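Local coordinates for protein HTH-type transcriptional regulator cbl (Escherichia coli K12, PDB 2FYI) that is a LysR-type transcriptional regulator that binds DNA and may act as an accessory regulator within the cys regulon, here represented by its cofactor-binding domain, at residues W87-L99 / K152-A165. Sequence-based numbering, arbitrary orientation. Where two conformers were deposited one is given.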
ATOM      1  N   TRP A  87       7.172   1.525  18.734  1.00 34.02           N
ATOM      2  CA  TRP A  87       6.356   0.372  18.382  1.00 34.49           C
ATOM      3  C   TRP A  87       7.170  -0.839  18.012  1.00 35.23           C
ATOM      4  O   TRP A  87       8.343  -0.719  17.640  1.00 36.18           O
ATOM      5  CB  TRP A  87       5.461   0.713  17.228  1.00 33.81           C
ATOM      6  CG  TRP A  87       6.176   1.040  15.991  1.00 33.74           C
ATOM      7  CD1 TRP A  87       6.604   2.263  15.600  1.00 33.48           C
ATOM      8  CD2 TRP A  87       6.527   0.130  14.933  1.00 34.34           C
ATOM      9  NE1 TRP A  87       7.194   2.188  14.358  1.00 33.82           N
ATOM     10  CE2 TRP A  87       7.156   0.888  13.925  1.00 34.44           C
ATOM     11  CE3 TRP A  87       6.364  -1.252  14.739  1.00 33.78           C
ATOM     12  CZ2 TRP A  87       7.626   0.308  12.733  1.00 34.37           C
ATOM     13  CZ3 TRP A  87       6.829  -1.823  13.557  1.00 33.60           C
ATOM     14  CH2 TRP A  87       7.458  -1.043  12.573  1.00 33.68           C
ATOM     15  N   HIS A  88       6.528  -2.003  18.112  1.00 35.23           N
ATOM     16  CA  HIS A  88       7.179  -3.285  17.881  1.00 35.04           C
ATOM     17  C   HIS A  88       6.443  -4.101  16.854  1.00 34.97           C
ATOM     18  O   HIS A  88       5.236  -3.939  16.647  1.00 34.32           O
ATOM     19  CB  HIS A  88       7.146  -4.111  19.146  1.00 35.57           C
ATOM     20  CG  HIS A  88       8.133  -3.687  20.176  1.00 35.99           C
ATOM     21  ND1 HIS A  88       9.385  -4.251  20.276  1.00 36.49           N
ATOM     22  CD2 HIS A  88       8.049  -2.777  21.172  1.00 35.82           C
ATOM     23  CE1 HIS A  88      10.040  -3.700  21.281  1.00 36.19           C
ATOM     24  NE2 HIS A  88       9.250  -2.806  21.841  1.00 36.05           N
ATOM     25  N   HIS A  89       7.154  -5.036  16.242  1.00 34.71           N
ATOM     26  CA  HIS A  89       6.489  -5.992  15.368  1.00 34.58           C
ATOM     27  C   HIS A  89       5.811  -7.070  16.175  1.00 35.35           C
ATOM     28  O   HIS A  89       6.282  -7.471  17.250  1.00 35.28           O
ATOM     29  CB  HIS A  89       7.481  -6.658  14.446  1.00 33.51           C
ATOM     30  CG  HIS A  89       8.086  -5.734  13.449  1.00 32.83           C
ATOM     31  ND1 HIS A  89       9.386  -5.287  13.547  1.00 32.54           N
ATOM     32  CD2 HIS A  89       7.569  -5.166  12.338  1.00 32.32           C
ATOM     33  CE1 HIS A  89       9.644  -4.482  12.535  1.00 32.93           C
ATOM     34  NE2 HIS A  89       8.560  -4.397  11.782  1.00 32.45           N
ATOM     35  N   SER A  90       4.710  -7.575  15.662  1.00 35.73           N
ATOM     36  CA  SER A  90       4.210  -8.785  16.245  1.00 37.08           C
ATOM     37  C   SER A  90       3.954  -9.869  15.184  1.00 37.25           C
ATOM     38  O   SER A  90       4.130  -9.648  13.986  1.00 37.85           O
ATOM     39  CB  SER A  90       3.052  -8.520  17.207  1.00 39.03           C
ATOM     40  OG  SER A  90       1.875  -8.144  16.535  1.00 42.00           O
ATOM     41  N   LEU A  91       3.620 -11.073  15.633  1.00 37.01           N
ATOM     42  CA  LEU A  91       3.587 -12.211  14.722  1.00 36.49           C
ATOM     43  C   LEU A  91       2.140 -12.521  14.435  1.00 35.85           C
ATOM     44  O   LEU A  91       1.351 -12.714  15.356  1.00 36.18           O
ATOM     45  CB  LEU A  91       4.314 -13.411  15.345  1.00 37.20           C
ATOM     46  CG  LEU A  91       4.506 -14.644  14.458  1.00 37.95           C
ATOM     47  CD1 LEU A  91       5.264 -14.285  13.223  1.00 38.64           C
ATOM     48  CD2 LEU A  91       5.242 -15.728  15.174  1.00 37.33           C
ATOM     49  N   LEU A  92       1.778 -12.531  13.159  1.00 35.05           N
ATOM     50  CA  LEU A  92       0.379 -12.792  12.761  1.00 34.67           C
ATOM     51  C   LEU A  92       0.201 -14.199  12.170  1.00 34.15           C
ATOM     52  O   LEU A  92       0.798 -14.531  11.160  1.00 34.88           O
ATOM     53  CB  LEU A  92      -0.088 -11.727  11.766  1.00 34.26           C
ATOM     54  CG  LEU A  92      -1.539 -11.740  11.276  1.00 34.41           C
ATOM     55  CD1 LEU A  92      -2.473 -11.478  12.415  1.00 33.88           C
ATOM     56  CD2 LEU A  92      -1.757 -10.707  10.172  1.00 34.52           C
ATOM     57  N   VAL A  93      -0.601 -15.036  12.800  1.00 33.60           N
ATOM     58  CA  VAL A  93      -0.722 -16.428  12.336  1.00 33.96           C
ATOM     59  C   VAL A  93      -2.158 -16.901  12.311  1.00 35.21           C
ATOM     60  O   VAL A  93      -2.990 -16.358  13.013  1.00 35.94           O
ATOM     61  CB  VAL A  93       0.026 -17.418  13.240  1.00 33.57           C
ATOM     62  CG1 VAL A  93       1.493 -17.092  13.244  1.00 33.72           C
ATOM     63  CG2 VAL A  93      -0.531 -17.395  14.646  1.00 32.07           C
ATOM     64  N   PRO A  94      -2.474 -17.903  11.487  1.00 36.81           N
ATOM     65  CA  PRO A  94      -3.834 -18.448  11.509  1.00 38.05           C
ATOM     66  C   PRO A  94      -4.210 -19.078  12.849  1.00 39.89           C
ATOM     67  O   PRO A  94      -3.340 -19.525  13.590  1.00 39.96           O
ATOM     68  CB  PRO A  94      -3.805 -19.513  10.414  1.00 37.29           C
ATOM     69  CG  PRO A  94      -2.635 -19.192   9.583  1.00 36.85           C
ATOM     70  CD  PRO A  94      -1.639 -18.548  10.463  1.00 37.39           C
ATOM     71  N   HIS A  95      -5.510 -19.114  13.133  0.50 40.33           N
ATOM     72  CA  HIS A  95      -6.025 -19.572  14.433  0.50 41.82           C
ATOM     73  C   HIS A  95      -5.436 -20.896  14.923  0.50 42.69           C
ATOM     74  O   HIS A  95      -5.193 -21.061  16.127  0.50 43.04           O
ATOM     75  CB  HIS A  95      -7.567 -19.652  14.461  0.50 41.34           C
ATOM     76  CG  HIS A  95      -8.236 -18.443  15.051  0.50 41.59           C
ATOM     77  ND1 HIS A  95      -7.661 -17.677  16.045  0.50 41.60           N
ATOM     78  CD2 HIS A  95      -9.448 -17.884  14.807  0.50 41.64           C
ATOM     79  CE1 HIS A  95      -8.476 -16.688  16.369  0.50 41.43           C
ATOM     80  NE2 HIS A  95      -9.567 -16.788  15.630  0.50 41.45           N
ATOM     81  N   ASP A  96      -5.218 -21.840  14.014  1.00 43.16           N
ATOM     82  CA  ASP A  96      -4.822 -23.159  14.443  1.00 44.32           C
ATOM     83  C   ASP A  96      -3.394 -23.534  14.042  1.00 43.20           C
ATOM     84  O   ASP A  96      -3.102 -24.713  13.821  1.00 44.13           O
ATOM     85  CB  ASP A  96      -5.878 -24.203  14.015  1.00 49.49           C
ATOM     86  CG  ASP A  96      -6.974 -24.520  15.177  1.00 54.88           C
ATOM     87  OD1 ASP A  96      -7.247 -23.641  16.071  1.00 56.11           O
ATOM     88  OD2 ASP A  96      -7.574 -25.664  15.201  1.00 56.15           O
ATOM     89  N   HIS A  97      -2.494 -22.542  14.006  1.00 39.97           N
ATOM     90  CA  HIS A  97      -1.125 -22.725  13.529  1.00 36.85           C
ATOM     91  C   HIS A  97      -0.225 -23.293  14.617  1.00 36.22           C
ATOM     92  O   HIS A  97      -0.323 -22.903  15.797  1.00 36.82           O
ATOM     93  CB  HIS A  97      -0.603 -21.378  13.018  1.00 34.36           C
ATOM     94  CG  HIS A  97       0.644 -21.471  12.199  1.00 32.34           C
ATOM     95  ND1 HIS A  97       1.889 -21.683  12.752  1.00 31.62           N
ATOM     96  CD2 HIS A  97       0.843 -21.338  10.867  1.00 31.38           C
ATOM     97  CE1 HIS A  97       2.796 -21.705  11.790  1.00 30.95           C
ATOM     98  NE2 HIS A  97       2.189 -21.501  10.636  1.00 30.29           N
ATOM     99  N   PRO A  98       0.648 -24.234  14.236  1.00 34.99           N
ATOM    100  CA  PRO A  98       1.701 -24.776  15.120  1.00 34.71           C
ATOM    101  C   PRO A  98       2.312 -23.716  16.089  1.00 35.30           C
ATOM    102  O   PRO A  98       2.512 -24.003  17.274  1.00 36.35           O
ATOM    103  CB  PRO A  98       2.744 -25.304  14.110  1.00 33.49           C
ATOM    104  CG  PRO A  98       1.946 -25.629  12.852  1.00 32.06           C
ATOM    105  CD  PRO A  98       0.667 -24.836  12.885  1.00 33.36           C
ATOM    106  N   LEU A  99       2.572 -22.506  15.592  1.00 35.02           N
ATOM    107  CA  LEU A  99       3.208 -21.504  16.410  1.00 35.59           C
ATOM    108  C   LEU A  99       2.367 -21.084  17.625  1.00 36.33           C
ATOM    109  O   LEU A  99       2.899 -20.562  18.615  1.00 36.80           O
ATOM    110  CB  LEU A  99       3.599 -20.316  15.531  1.00 34.93           C
ATOM    111  CG  LEU A  99       4.883 -20.699  14.790  1.00 34.31           C
ATOM    112  CD1 LEU A  99       5.386 -19.583  13.890  1.00 34.00           C
ATOM    113  CD2 LEU A  99       5.943 -21.111  15.774  1.00 33.02           C
ATOM    114  N   LYS A 152      -1.806  -9.221   5.631  1.00 28.49           N
ATOM    115  CA  LYS A 152      -2.991  -9.930   6.177  1.00 29.37           C
ATOM    116  C   LYS A 152      -3.601 -10.915   5.173  1.00 29.02           C
ATOM    117  O   LYS A 152      -3.922 -12.051   5.522  1.00 29.42           O
ATOM    118  CB  LYS A 152      -4.076  -8.982   6.678  1.00 29.69           C
ATOM    119  CG  LYS A 152      -3.719  -8.307   7.968  1.00 31.72           C
ATOM    120  CD  LYS A 152      -4.396  -6.940   8.039  1.00 33.44           C
ATOM    121  CE  LYS A 152      -4.046  -6.148   9.308  1.00 33.91           C
ATOM    122  NZ  LYS A 152      -4.675  -4.762   9.203  1.00 35.24           N
ATOM    123  N   THR A 153      -3.734 -10.487   3.921  1.00 27.38           N
ATOM    124  CA  THR A 153      -4.357 -11.318   2.913  1.00 25.78           C
ATOM    125  C   THR A 153      -3.603 -12.630   2.741  1.00 26.90           C
ATOM    126  O   THR A 153      -4.230 -13.687   2.640  1.00 27.35           O
ATOM    127  CB  THR A 153      -4.461 -10.550   1.606  1.00 24.81           C
ATOM    128  OG1 THR A 153      -5.269  -9.390   1.840  1.00 25.45           O
ATOM    129  CG2 THR A 153      -5.057 -11.370   0.478  1.00 22.40           C
ATOM    130  N   TYR A 154      -2.266 -12.587   2.726  1.00 26.06           N
ATOM    131  CA  TYR A 154      -1.528 -13.793   2.372  1.00 24.64           C
ATOM    132  C   TYR A 154      -1.373 -14.742   3.555  1.00 26.15           C
ATOM    133  O   TYR A 154      -1.214 -15.964   3.364  1.00 26.57           O
ATOM    134  CB  TYR A 154      -0.234 -13.478   1.573  1.00 21.57           C
ATOM    135  CG  TYR A 154      -0.665 -13.139   0.204  1.00 20.24           C
ATOM    136  CD1 TYR A 154      -0.939 -11.819  -0.155  1.00 20.15           C
ATOM    137  CD2 TYR A 154      -0.973 -14.133  -0.684  1.00 18.94           C
ATOM    138  CE1 TYR A 154      -1.439 -11.512  -1.427  1.00 19.57           C
ATOM    139  CE2 TYR A 154      -1.492 -13.844  -1.941  1.00 19.25           C
ATOM    140  CZ  TYR A 154      -1.719 -12.539  -2.314  1.00 19.93           C
ATOM    141  OH  TYR A 154      -2.255 -12.281  -3.576  1.00 20.61           O
ATOM    142  N   VAL A 155      -1.451 -14.197   4.769  1.00 26.06           N
ATOM    143  CA  VAL A 155      -1.408 -15.056   5.943  1.00 26.29           C
ATOM    144  C   VAL A 155      -2.733 -15.795   5.990  1.00 26.35           C
ATOM    145  O   VAL A 155      -2.796 -17.008   6.209  1.00 27.08           O
ATOM    146  CB  VAL A 155      -1.212 -14.246   7.237  1.00 26.91           C
ATOM    147  CG1 VAL A 155      -1.514 -15.101   8.457  1.00 25.76           C
ATOM    148  CG2 VAL A 155       0.201 -13.609   7.295  1.00 26.24           C
ATOM    149  N   ALA A 156      -3.803 -15.053   5.754  1.00 26.14           N
ATOM    150  CA  ALA A 156      -5.128 -15.642   5.699  1.00 26.05           C
ATOM    151  C   ALA A 156      -5.188 -16.701   4.613  1.00 27.64           C
ATOM    152  O   ALA A 156      -5.787 -17.726   4.804  1.00 30.36           O
ATOM    153  CB  ALA A 156      -6.157 -14.584   5.450  1.00 23.82           C
ATOM    154  N   LEU A 157      -4.547 -16.467   3.477  1.00 28.41           N
ATOM    155  CA  LEU A 157      -4.599 -17.385   2.359  1.00 27.95           C
ATOM    156  C   LEU A 157      -3.869 -18.681   2.620  1.00 28.94           C
ATOM    157  O   LEU A 157      -4.164 -19.674   1.982  1.00 31.20           O
ATOM    158  CB  LEU A 157      -3.953 -16.751   1.152  1.00 28.62           C
ATOM    159  CG  LEU A 157      -4.375 -17.400  -0.151  1.00 29.13           C
ATOM    160  CD1 LEU A 157      -5.813 -17.025  -0.416  1.00 30.66           C
ATOM    161  CD2 LEU A 157      -3.504 -16.879  -1.268  1.00 29.95           C
ATOM    162  N   GLY A 158      -2.891 -18.688   3.518  1.00 28.09           N
ATOM    163  CA  GLY A 158      -2.117 -19.877   3.733  1.00 26.78           C
ATOM    164  C   GLY A 158      -0.676 -19.819   3.276  1.00 28.75           C
ATOM    165  O   GLY A 158       0.106 -20.720   3.573  1.00 30.36           O
ATOM    166  N   LEU A 159      -0.282 -18.761   2.582  1.00 29.94           N
ATOM    167  CA  LEU A 159       1.076 -18.667   2.052  1.00 29.72           C
ATOM    168  C   LEU A 159       2.218 -18.764   3.071  1.00 30.20           C
ATOM    169  O   LEU A 159       3.310 -19.192   2.682  1.00 31.30           O
ATOM    170  CB  LEU A 159       1.222 -17.375   1.299  1.00 31.03           C
ATOM    171  CG  LEU A 159       2.385 -17.307   0.325  1.00 32.56           C
ATOM    172  CD1 LEU A 159       2.135 -18.243  -0.866  1.00 33.24           C
ATOM    173  CD2 LEU A 159       2.548 -15.864  -0.134  1.00 32.55           C
ATOM    174  N   GLY A 160       1.977 -18.371   4.335  1.00 28.99           N
ATOM    175  CA  GLY A 160       3.024 -18.244   5.365  1.00 28.51           C
ATOM    176  C   GLY A 160       2.608 -17.459   6.626  1.00 28.67           C
ATOM    177  O   GLY A 160       1.443 -17.120   6.806  1.00 30.45           O
ATOM    178  N   ILE A 161       3.527 -17.163   7.526  1.00 27.41           N
ATOM    179  CA  ILE A 161       3.169 -16.340   8.678  1.00 27.95           C
ATOM    180  C   ILE A 161       3.664 -14.893   8.503  1.00 28.91           C
ATOM    181  O   ILE A 161       4.511 -14.613   7.643  1.00 29.01           O
ATOM    182  CB  ILE A 161       3.768 -16.905   9.964  1.00 27.44           C
ATOM    183  CG1 ILE A 161       5.292 -16.839   9.890  1.00 26.91           C
ATOM    184  CG2 ILE A 161       3.291 -18.310  10.187  1.00 26.37           C
ATOM    185  CD1 ILE A 161       6.000 -17.705  10.853  1.00 27.56           C
ATOM    186  N   GLY A 162       3.157 -13.970   9.307  1.00 29.03           N
ATOM    187  CA  GLY A 162       3.463 -12.568   9.060  1.00 30.03           C
ATOM    188  C   GLY A 162       4.141 -11.878  10.214  1.00 31.55           C
ATOM    189  O   GLY A 162       3.823 -12.130  11.387  1.00 32.10           O
ATOM    190  N   LEU A 163       5.094 -11.011   9.896  1.00 32.57           N
ATOM    191  CA  LEU A 163       5.600 -10.063  10.883  1.00 33.53           C
ATOM    192  C   LEU A 163       5.010  -8.707  10.554  1.00 34.76           C
ATOM    193  O   LEU A 163       5.271  -8.167   9.480  1.00 36.85           O
ATOM    194  CB  LEU A 163       7.120 -10.032  10.869  1.00 32.30           C
ATOM    195  CG  LEU A 163       7.652 -11.265  11.615  1.00 32.16           C
ATOM    196  CD1 LEU A 163       9.104 -11.472  11.387  1.00 32.26           C
ATOM    197  CD2 LEU A 163       7.403 -11.146  13.094  1.00 31.69           C
ATOM    198  N   VAL A 164       4.159  -8.186  11.431  1.00 34.55           N
ATOM    199  CA  VAL A 164       3.497  -6.902  11.187  1.00 34.03           C
ATOM    200  C   VAL A 164       3.657  -5.957  12.359  1.00 34.94           C
ATOM    201  O   VAL A 164       3.716  -6.385  13.499  1.00 35.20           O
ATOM    202  CB  VAL A 164       1.996  -7.066  10.941  1.00 32.03           C
ATOM    203  CG1 VAL A 164       1.767  -7.839   9.716  1.00 31.85           C
ATOM    204  CG2 VAL A 164       1.345  -7.776  12.098  1.00 32.09           C
ATOM    205  N   ALA A 165       3.732  -4.667  12.058  1.00 36.02           N
ATOM    206  CA  ALA A 165       3.620  -3.605  13.055  1.00 36.25           C
ATOM    207  C   ALA A 165       2.468  -3.896  14.027  1.00 36.63           C
ATOM    208  O   ALA A 165       1.375  -4.190  13.588  1.00 36.13           O
ATOM    209  CB  ALA A 165       3.373  -2.299  12.332  1.00 35.81           C
TER
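Ser90 and Leu92 pair antiparallel with Val164 and Gly162, the strands 89-94 and 161-165 running 4.4 Å apart at closest approach and joined by four backbone hydrogen bonds. The shortest two, Ser90 N to Val164 O and Leu92 N to Gly162 O, are both 2.7 Å long and nearly straight. Leu91 and Leu163 face each other as a non-hydrogen-bonded pair, and Leu91 CD1 touches Leu163 CD2 at 3.8 Å as the two side chains cross obliquely.

On the other face of the sheet, CG of Leu92 is anti to the backbone N (chi1 -176°), and CD2 reaches Lys152 CG at 3.8 Å on helix 148-157. The lysine chain runs on, extended, to bond Ser168 O through NZ. Val155 of the same helix sets CG1 against Leu92 O and, at 4.0 Å, against Pro94 CD. Val155 CG2 packs against the backbone of Gly162, which pairs with Leu92.

Helix 148-157 ends in a Schellman motif at Gly158, and the chain turns back through Gly160 into strand 161-165, which sits between strand 115-118, parallel to it, and antiparallel strand 79-94. This mixed sheet, with helix 148-157 packed on it, belongs to the LysR substrate-binding domain, of the periplasmic-binding-protein type. Tyr154 OH, on the helix, hydrogen-bonds Ala25 O of the second subunit.

Ile161 spreads its branches over Val93, His97 and Leu99: CG2 lies alongside Val93 CG1 and approaches His97 NE2 at 3.4 Å, while CD1 touches Leu99 CD1 at 3.6 Å. The His97 ring is pinned by Leu99 N, which bonds ND1 in the ring plane. At the other end of the pairing, Ala165 CB lies 3.7 Å from Trp87 CZ3, the same ring atom that lies over one face of the His89 ring, toward its rim; His89 NE2 bonds Thr123 O.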